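Local coordinates for protein nitrite oxidoreductase subunit C (PDB 7B04) that probably carries electrons through its bound heme b as a calcium-binding subunit of the anammox nitrite oxidoreductase complex, at residues 79-84 with 93-98; 115-120 with 293-298. All coordinates share one frame; numbering follows the deposited sequence.

Contact 1 (79-84 with 93-98) and contact 2 (115-120 with 293-298) lie side by side, their centres about 11 Å apart, on the same side of the chain's centre. Strand 97-104 of contact 1 pairs antiparallel with strand 108-116 of contact 2, and both contacts touch the heme. Contact 1 is partly buried: main-chain hydrogen bonds join two strand ends, and an apolar inner face gives way to exposed residues. Contact 2 is largely buried, and no hydrogen bond crosses it; calcium coordination does the joining, with an indole and a valine packed beside it. The two meet where Val95 packs on Trp115 and Ser94 on Asn295.

Contact 1 of 2, residues 79-84 with 93-98; sequences VKLQKQ and GSVNSA. With HEM (protoporphyrin IX containing Fe), chain B.
Val79 and Ala98 form an antiparallel hydrogen-bonded pair, with Val79 N to Ala98 O at 2.8 Å and Ala98 N to Val79 O at 2.9 Å. Next to it, Lys80 and Ser97 make a non-hydrogen-bonded pair, beyond which the two chains leave the strand pairing. Leu81 N also bonds to Asn96 O, though the modelled length of this bond is doubtful.

Leu81 makes both of the apolar side-chain contacts between the segments. With CG anti to the carbonyl carbon and beside the backbone N (chi1 -67°), its CD1 reaches Val95 CG1 at 3.8 Å, the two side chains lying side by side and pointing the same way. The same methyl meets Ala98 CB at 4.2 Å. Val79 and Ala98 share one face of the strand pair and rest on Met291, while Leu81 packs on Val293 and both Val95 and Ala98 touch Trp115. Lys80 and Ser97 occupy the other face, where Lys80 is exposed.

Farther along, the CB of Lys83 lies 4.0 Å from Gly93 N, and its amine bonds to the carbonyl of Gly92. Gly93 has a positive phi (112°) at which a CB would press against the preceding carbonyl oxygen. Gln84 turns away toward the heme, a bend at chi2 (-82°) bringing its CD to 3.4 Å from the HEM methyl CMB. Its amide is held by Ala87 N at OE1 and by the carbonyls of Pro89 and Gly303 at NE2, which fixes its rotation against the porphyrin.

The chemistry thus changes along the contact: main-chain bonds set the register of a beta hairpin, apolar side chains pack on one face against strand 286-294, and the long connection contributes a firmly bonded amide to the heme pocket.

Contact 2 of 2, residues 115-120 with 293-298; sequences WDDATD and VWNGDR. With CA (calcium ion), chain D; HEM (protoporphyrin IX containing Fe), chain B.
Asn295 OD1 is gripped by the calcium ion at 2.4 Å and receives a weak hydrogen bond from Asp297 N, so the amide oxygen is committed to the metal. Across the contact, Asp117 binds the same calcium ion through OD2 at 2.3 Å, its carboxylate plane turned 76° from the Asn295 amide. Thr119 is a double ligand: its hydroxyl OG1 lies 2.3 Å from the calcium ion and its carbonyl O 2.4 Å. Asn121 and both carboxylate oxygens of Asp132 complete a seven-ligand shell. A chi1 of 67° places Thr119 OG1 between its own backbone N and carbonyl carbon, allowing both oxygens to face the ion, while CG2 lies 3.7 Å from Asp297 CG, the two side chains crossing at about a right angle. Asp297 in turn forms a salt bridge with Arg298.

Beside the site, Val293 CG1 sits over a face of the Trp115 indole, 3.5 Å from the centroid of the five-membered ring and 15° off its normal, a CH-pi contact. The indole also meets the ring of Trp263. An alanine in place of Trp115 is likely to open a gap beside Val293 and leave its CG1 without the aromatic face that covers it.

Trp294 points away from 115-120, and its six-membered ring reaches the heme, with CZ2 3.5 Å from HEM C2D; NE1 bonds to Asn302 O. Adjacent residues, Trp294 and Asn295, thus face the heme and the calcium ion.

With two carboxylates among the ligands, the charge of the calcium ion is probably largely balanced within the shell. Coordination, in place of hydrogen bonds between the segments, ties together the loops that follow strands 108-116 and 286-294, far apart in sequence, in what is probably an ethylbenzene dehydrogenase-type heme domain.

Contact 1 of 2, residues 79-84 with 93-98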
loop_
_atom_site.group_PDB
_atom_site.type_symbol
_atom_site.label_atom_id
_atom_site.label_comp_id
_atom_site.label_asym_id
_atom_site.label_seq_id
_atom_site.Cartn_x
_atom_site.Cartn_y
_atom_site.Cartn_z
ATOM N N VAL C 79 -51.788 30.088 -11.355
ATOM C CA VAL C 79 -51.433 29.050 -12.313
ATOM C C VAL C 79 -51.538 27.690 -11.642
ATOM O O VAL C 79 -51.179 27.523 -10.471
ATOM C CB VAL C 79 -50.023 29.294 -12.883
ATOM C CG1 VAL C 79 -49.697 28.279 -13.969
ATOM C CG2 VAL C 79 -49.922 30.709 -13.433
ATOM N N LYS C 80 -52.010 26.707 -12.402
ATOM C CA LYS C 80 -52.161 25.338 -11.938
ATOM C C LYS C 80 -50.956 24.525 -12.386
ATOM O O LYS C 80 -50.508 24.640 -13.532
ATOM C CB LYS C 80 -53.457 24.725 -12.476
ATOM C CG LYS C 80 -53.740 23.307 -12.008
ATOM C CD LYS C 80 -53.458 22.298 -13.113
ATOM C CE LYS C 80 -53.894 20.900 -12.716
ATOM N NZ LYS C 80 -55.372 20.802 -12.566
ATOM N N LEU C 81 -50.435 23.702 -11.482
ATOM C CA LEU C 81 -49.216 22.947 -11.724
ATOM C C LEU C 81 -49.487 21.454 -11.611
ATOM O O LEU C 81 -50.350 21.015 -10.846
ATOM C CB LEU C 81 -48.118 23.346 -10.735
ATOM C CG LEU C 81 -47.583 24.771 -10.880
ATOM C CD1 LEU C 81 -46.328 24.960 -10.047
ATOM C CD2 LEU C 81 -47.313 25.089 -12.340
ATOM N N GLN C 82 -48.738 20.679 -12.390
ATOM C CA GLN C 82 -48.944 19.246 -12.479
ATOM C C GLN C 82 -47.595 18.548 -12.601
ATOM O O GLN C 82 -46.594 19.148 -12.998
ATOM C CB GLN C 82 -49.846 18.924 -13.687
ATOM C CG GLN C 82 -49.964 17.461 -14.085
ATOM C CD GLN C 82 -50.745 17.273 -15.369
ATOM O OE1 GLN C 82 -51.313 18.222 -15.908
ATOM N NE2 GLN C 82 -50.775 16.043 -15.871
ATOM N N LYS C 83 -47.578 17.271 -12.223
ATOM C CA LYS C 83 -46.409 16.433 -12.427
ATOM C C LYS C 83 -46.097 16.353 -13.916
ATOM O O LYS C 83 -46.998 16.359 -14.758
ATOM C CB LYS C 83 -46.671 15.033 -11.866
ATOM C CG LYS C 83 -45.756 13.932 -12.386
ATOM C CD LYS C 83 -46.237 12.563 -11.923
ATOM C CE LYS C 83 -45.123 11.776 -11.252
ATOM N NZ LYS C 83 -44.909 12.218 -9.845
ATOM N N GLN C 84 -44.814 16.297 -14.255
ATOM C CA GLN C 84 -44.472 16.124 -15.661
ATOM C C GLN C 84 -44.523 14.628 -15.933
ATOM O O GLN C 84 -43.625 13.879 -15.544
ATOM C CB GLN C 84 -43.106 16.719 -15.975
ATOM C CG GLN C 84 -42.754 16.714 -17.455
ATOM C CD GLN C 84 -42.202 15.378 -17.926
ATOM O OE1 GLN C 84 -42.720 14.776 -18.867
ATOM N NE2 GLN C 84 -41.147 14.909 -17.272
ATOM N N GLY C 93 -44.960 16.876 -8.804
ATOM C CA GLY C 93 -46.219 16.703 -8.109
ATOM C C GLY C 93 -46.232 17.328 -6.740
ATOM O O GLY C 93 -47.292 17.370 -6.106
ATOM N N SER C 94 -45.083 17.816 -6.269
ATOM C CA SER C 94 -44.976 18.366 -4.925
ATOM C C SER C 94 -45.656 19.721 -4.810
ATOM O O SER C 94 -46.150 20.073 -3.733
ATOM C CB SER C 94 -43.506 18.472 -4.527
ATOM O OG SER C 94 -42.700 18.805 -5.645
ATOM N N VAL C 95 -45.688 20.494 -5.892
ATOM C CA VAL C 95 -46.334 21.800 -5.916
ATOM C C VAL C 95 -47.473 21.757 -6.923
ATOM O O VAL C 95 -47.315 21.237 -8.032
ATOM C CB VAL C 95 -45.328 22.915 -6.275
ATOM C CG1 VAL C 95 -46.023 24.266 -6.347
ATOM C CG2 VAL C 95 -44.185 22.944 -5.271
ATOM N N ASN C 96 -48.622 22.310 -6.533
ATOM C CA ASN C 96 -49.832 22.234 -7.340
ATOM C C ASN C 96 -50.264 23.562 -7.940
ATOM O O ASN C 96 -50.912 23.565 -8.987
ATOM C CB ASN C 96 -50.995 21.687 -6.498
ATOM C CG ASN C 96 -50.741 20.283 -5.988
ATOM O OD1 ASN C 96 -50.256 19.420 -6.722
ATOM N ND2 ASN C 96 -51.069 20.046 -4.722
ATOM N N SER C 97 -49.934 24.684 -7.306
ATOM C CA SER C 97 -50.368 25.992 -7.774
ATOM C C SER C 97 -49.264 27.012 -7.539
ATOM O O SER C 97 -48.394 26.831 -6.683
ATOM C CB SER C 97 -51.665 26.438 -7.087
ATOM O OG SER C 97 -51.463 26.659 -5.703
ATOM N N ALA C 98 -49.307 28.092 -8.316
ATOM C CA ALA C 98 -48.382 29.200 -8.134
ATOM C C ALA C 98 -49.051 30.498 -8.562
ATOM O O ALA C 98 -49.706 30.556 -9.605
ATOM C CB ALA C 98 -47.086 28.985 -8.924
HETATM C CHA HEM B . -35.267 21.008 -18.390
HETATM C CHB HEM B . -38.824 18.238 -20.239
HETATM C CHC HEM B . -41.821 22.028 -19.717
HETATM C CHD HEM B . -38.216 24.870 -18.024
HETATM C C1A HEM B . -35.934 19.969 -19.015
HETATM C C2A HEM B . -35.322 18.799 -19.607
HETATM C C3A HEM B . -36.298 18.024 -20.110
HETATM C C4A HEM B . -37.567 18.684 -19.875
HETATM C CMA HEM B . -36.132 16.667 -20.829
HETATM C CAA HEM B . -33.801 18.519 -19.595
HETATM C CBA HEM B . -33.230 18.519 -21.006
HETATM C CGA HEM B . -32.772 19.906 -21.356
HETATM O O1A HEM B . -32.922 20.306 -22.538
HETATM O O2A HEM B . -32.272 20.610 -20.442
HETATM C C1B HEM B . -39.978 18.997 -20.203
HETATM C C2B HEM B . -41.330 18.539 -20.452
HETATM C C3B HEM B . -42.164 19.591 -20.315
HETATM C C4B HEM B . -41.358 20.747 -19.957
HETATM C CMB HEM B . -41.663 17.079 -20.830
HETATM C CAB HEM B . -43.707 19.666 -20.456
HETATM C CBB HEM B . -44.517 18.605 -20.559
HETATM C C1C HEM B . -41.125 23.091 -19.165
HETATM C C2C HEM B . -41.710 24.341 -18.710
HETATM C C3C HEM B . -40.730 25.118 -18.239
HETATM C C4C HEM B . -39.472 24.408 -18.388
HETATM C CMC HEM B . -43.213 24.701 -18.746
HETATM C CAC HEM B . -40.903 26.537 -17.650
HETATM C CBC HEM B . -40.175 27.567 -18.089
HETATM C C1D HEM B . -37.120 24.035 -17.885
HETATM C C2D HEM B . -35.897 24.317 -17.154
HETATM C C3D HEM B . -35.094 23.258 -17.254
HETATM C C4D HEM B . -35.767 22.252 -18.055
HETATM C CMD HEM B . -35.558 25.614 -16.389
HETATM C CAD HEM B . -33.689 23.144 -16.624
HETATM C CBD HEM B . -33.746 22.362 -15.317
HETATM C CGD HEM B . -32.416 22.457 -14.613
HETATM O O1D HEM B . -32.307 21.956 -13.466
HETATM O O2D HEM B . -31.463 23.043 -15.187
HETATM N NA HEM B . -37.298 19.861 -19.208
HETATM N NB HEM B . -40.040 20.341 -19.906
HETATM N NC HEM B . -39.753 23.164 -18.958
HETATM N ND HEM B . -37.006 22.756 -18.421
HETATM FE FE HEM B . -38.451 21.448 -19.365
#

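Contact 2 of 2, residues 115-120 with 293-298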
loop_
_atom_site.group_PDB
_atom_site.type_symbol
_atom_site.label_atom_id
_atom_site.label_comp_id
_atom_site.label_asym_id
_atom_site.label_seq_id
_atom_site.Cartn_x
_atom_site.Cartn_y
_atom_site.Cartn_z
ATOM N N TRP C 115 -45.150 30.274 -4.607
ATOM C CA TRP C 115 -45.679 28.933 -4.418
ATOM C C TRP C 115 -45.301 28.472 -3.020
ATOM O O TRP C 115 -44.385 29.013 -2.394
ATOM C CB TRP C 115 -45.151 27.956 -5.472
ATOM C CG TRP C 115 -43.700 27.619 -5.315
ATOM C CD1 TRP C 115 -43.173 26.522 -4.698
ATOM C CD2 TRP C 115 -42.586 28.391 -5.781
ATOM N NE1 TRP C 115 -41.801 26.559 -4.757
ATOM C CE2 TRP C 115 -41.416 27.697 -5.416
ATOM C CE3 TRP C 115 -42.467 29.599 -6.473
ATOM C CZ2 TRP C 115 -40.141 28.171 -5.722
ATOM C CZ3 TRP C 115 -41.202 30.068 -6.774
ATOM C CH2 TRP C 115 -40.057 29.357 -6.397
ATOM N N ASP C 116 -46.012 27.464 -2.533
ATOM C CA ASP C 116 -45.809 26.957 -1.183
ATOM C C ASP C 116 -44.899 25.743 -1.198
ATOM O O ASP C 116 -45.124 24.791 -1.942
ATOM C CB ASP C 116 -47.120 26.585 -0.506
ATOM C CG ASP C 116 -48.185 27.648 -0.668
ATOM O OD1 ASP C 116 -47.989 28.750 -0.113
ATOM O OD2 ASP C 116 -49.229 27.381 -1.307
ATOM N N ASP C 117 -43.838 25.797 -0.424
ATOM C CA ASP C 117 -42.980 24.626 -0.272
ATOM C C ASP C 117 -42.338 24.615 1.106
ATOM O O ASP C 117 -41.863 25.635 1.600
ATOM C CB ASP C 117 -41.997 24.446 -1.451
ATOM C CG ASP C 117 -40.764 23.585 -1.110
ATOM O OD1 ASP C 117 -40.951 22.356 -0.938
ATOM O OD2 ASP C 117 -39.623 24.157 -1.318
ATOM N N ALA C 118 -42.444 23.460 1.759
ATOM C CA ALA C 118 -42.108 23.271 3.164
ATOM C C ALA C 118 -40.616 23.160 3.436
ATOM O O ALA C 118 -40.221 23.157 4.607
ATOM C CB ALA C 118 -42.807 22.009 3.684
ATOM N N THR C 119 -39.778 23.111 2.405
ATOM C CA THR C 119 -38.355 22.861 2.576
ATOM C C THR C 119 -37.554 23.920 1.836
ATOM O O THR C 119 -37.883 24.284 0.704
ATOM C CB THR C 119 -37.953 21.463 2.091
ATOM O OG1 THR C 119 -38.108 21.382 0.672
ATOM C CG2 THR C 119 -38.807 20.394 2.754
ATOM N N ASP C 120 -36.503 24.409 2.490
ATOM C CA ASP C 120 -35.553 25.342 1.892
ATOM C C ASP C 120 -34.338 24.555 1.406
ATOM O O ASP C 120 -33.392 24.310 2.155
ATOM C CB ASP C 120 -35.151 26.407 2.909
ATOM C CG ASP C 120 -34.926 25.825 4.305
ATOM O OD1 ASP C 120 -33.924 26.189 4.957
ATOM O OD2 ASP C 120 -35.749 24.994 4.752
ATOM N N VAL C 293 -41.869 24.792 -11.723
ATOM C CA VAL C 293 -41.310 24.902 -10.379
ATOM C C VAL C 293 -40.646 23.576 -10.027
ATOM O O VAL C 293 -41.115 22.509 -10.435
ATOM C CB VAL C 293 -42.395 25.278 -9.344
ATOM C CG1 VAL C 293 -41.848 25.224 -7.926
ATOM C CG2 VAL C 293 -42.962 26.660 -9.637
ATOM N N TRP C 294 -39.540 23.642 -9.288
ATOM C CA TRP C 294 -38.815 22.460 -8.844
ATOM C C TRP C 294 -38.723 22.448 -7.326
ATOM O O TRP C 294 -38.618 23.499 -6.685
ATOM C CB TRP C 294 -37.409 22.401 -9.448
ATOM C CG TRP C 294 -37.421 22.272 -10.928
ATOM C CD1 TRP C 294 -37.262 21.130 -11.655
ATOM C CD2 TRP C 294 -37.629 23.326 -11.869
ATOM N NE1 TRP C 294 -37.340 21.412 -12.996
ATOM C CE2 TRP C 294 -37.571 22.754 -13.153
ATOM C CE3 TRP C 294 -37.851 24.700 -11.751
ATOM C CZ2 TRP C 294 -37.729 23.508 -14.310
ATOM C CZ3 TRP C 294 -38.007 25.443 -12.895
ATOM C CH2 TRP C 294 -37.950 24.847 -14.159
ATOM N N ASN C 295 -38.756 21.246 -6.753
ATOM C CA ASN C 295 -38.581 21.053 -5.317
ATOM C C ASN C 295 -37.460 20.050 -5.088
ATOM O O ASN C 295 -37.638 18.851 -5.321
ATOM C CB ASN C 295 -39.876 20.586 -4.652
ATOM C CG ASN C 295 -39.788 20.583 -3.135
ATOM O OD1 ASN C 295 -38.881 21.174 -2.551
ATOM N ND2 ASN C 295 -40.734 19.914 -2.491
ATOM N N GLY C 296 -36.306 20.547 -4.634
ATOM C CA GLY C 296 -35.166 19.686 -4.376
ATOM C C GLY C 296 -35.433 18.605 -3.351
ATOM O O GLY C 296 -34.749 17.576 -3.355
ATOM N N ASP C 297 -36.417 18.810 -2.471
ATOM C CA ASP C 297 -36.724 17.798 -1.467
ATOM C C ASP C 297 -37.236 16.519 -2.118
ATOM O O ASP C 297 -36.944 15.416 -1.639
ATOM C CB ASP C 297 -37.741 18.343 -0.463
ATOM C CG ASP C 297 -37.877 17.460 0.764
ATOM O OD1 ASP C 297 -36.953 17.465 1.606
ATOM O OD2 ASP C 297 -38.907 16.764 0.890
ATOM N N ARG C 298 -38.006 16.643 -3.202
ATOM C CA ARG C 298 -38.458 15.498 -3.983
ATOM C C ARG C 298 -37.562 15.215 -5.191
ATOM O O ARG C 298 -38.004 14.549 -6.137
ATOM C CB ARG C 298 -39.909 15.702 -4.432
ATOM C CG ARG C 298 -40.943 15.403 -3.353
ATOM C CD ARG C 298 -41.255 16.650 -2.555
ATOM N NE ARG C 298 -42.519 16.548 -1.834
ATOM C CZ ARG C 298 -42.614 16.323 -0.530
ATOM N NH1 ARG C 298 -41.515 16.180 0.198
ATOM N NH2 ARG C 298 -43.804 16.248 0.048
HETATM CA CA CA D . -37.817 22.757 -1.139
HETATM C CHA HEM B . -35.267 21.008 -18.390
HETATM C CHB HEM B . -38.824 18.238 -20.239
HETATM C CHC HEM B . -41.821 22.028 -19.717
HETATM C CHD HEM B . -38.216 24.870 -18.024
HETATM C C1A HEM B . -35.934 19.969 -19.015
HETATM C C2A HEM B . -35.322 18.799 -19.607
HETATM C C3A HEM B . -36.298 18.024 -20.110
HETATM C C4A HEM B . -37.567 18.684 -19.875
HETATM C CMA HEM B . -36.132 16.667 -20.829
HETATM C CAA HEM B . -33.801 18.519 -19.595
HETATM C CBA HEM B . -33.230 18.519 -21.006
HETATM C CGA HEM B . -32.772 19.906 -21.356
HETATM O O1A HEM B . -32.922 20.306 -22.538
HETATM O O2A HEM B . -32.272 20.610 -20.442
HETATM C C1B HEM B . -39.978 18.997 -20.203
HETATM C C2B HEM B . -41.330 18.539 -20.452
HETATM C C3B HEM B . -42.164 19.591 -20.315
HETATM C C4B HEM B . -41.358 20.747 -19.957
HETATM C CMB HEM B . -41.663 17.079 -20.830
HETATM C CAB HEM B . -43.707 19.666 -20.456
HETATM C CBB HEM B . -44.517 18.605 -20.559
HETATM C C1C HEM B . -41.125 23.091 -19.165
HETATM C C2C HEM B . -41.710 24.341 -18.710
HETATM C C3C HEM B . -40.730 25.118 -18.239
HETATM C C4C HEM B . -39.472 24.408 -18.388
HETATM C CMC HEM B . -43.213 24.701 -18.746
HETATM C CAC HEM B . -40.903 26.537 -17.650
HETATM C CBC HEM B . -40.175 27.567 -18.089
HETATM C C1D HEM B . -37.120 24.035 -17.885
HETATM C C2D HEM B . -35.897 24.317 -17.154
HETATM C C3D HEM B . -35.094 23.258 -17.254
HETATM C C4D HEM B . -35.767 22.252 -18.055
HETATM C CMD HEM B . -35.558 25.614 -16.389
HETATM C CAD HEM B . -33.689 23.144 -16.624
HETATM C CBD HEM B . -33.746 22.362 -15.317
HETATM C CGD HEM B . -32.416 22.457 -14.613
HETATM O O1D HEM B . -32.307 21.956 -13.466
HETATM O O2D HEM B . -31.463 23.043 -15.187
HETATM N NA HEM B . -37.298 19.861 -19.208
HETATM N NB HEM B . -40.040 20.341 -19.906
HETATM N NC HEM B . -39.753 23.164 -18.958
HETATM N ND HEM B . -37.006 22.756 -18.421
HETATM FE FE HEM B . -38.451 21.448 -19.365
#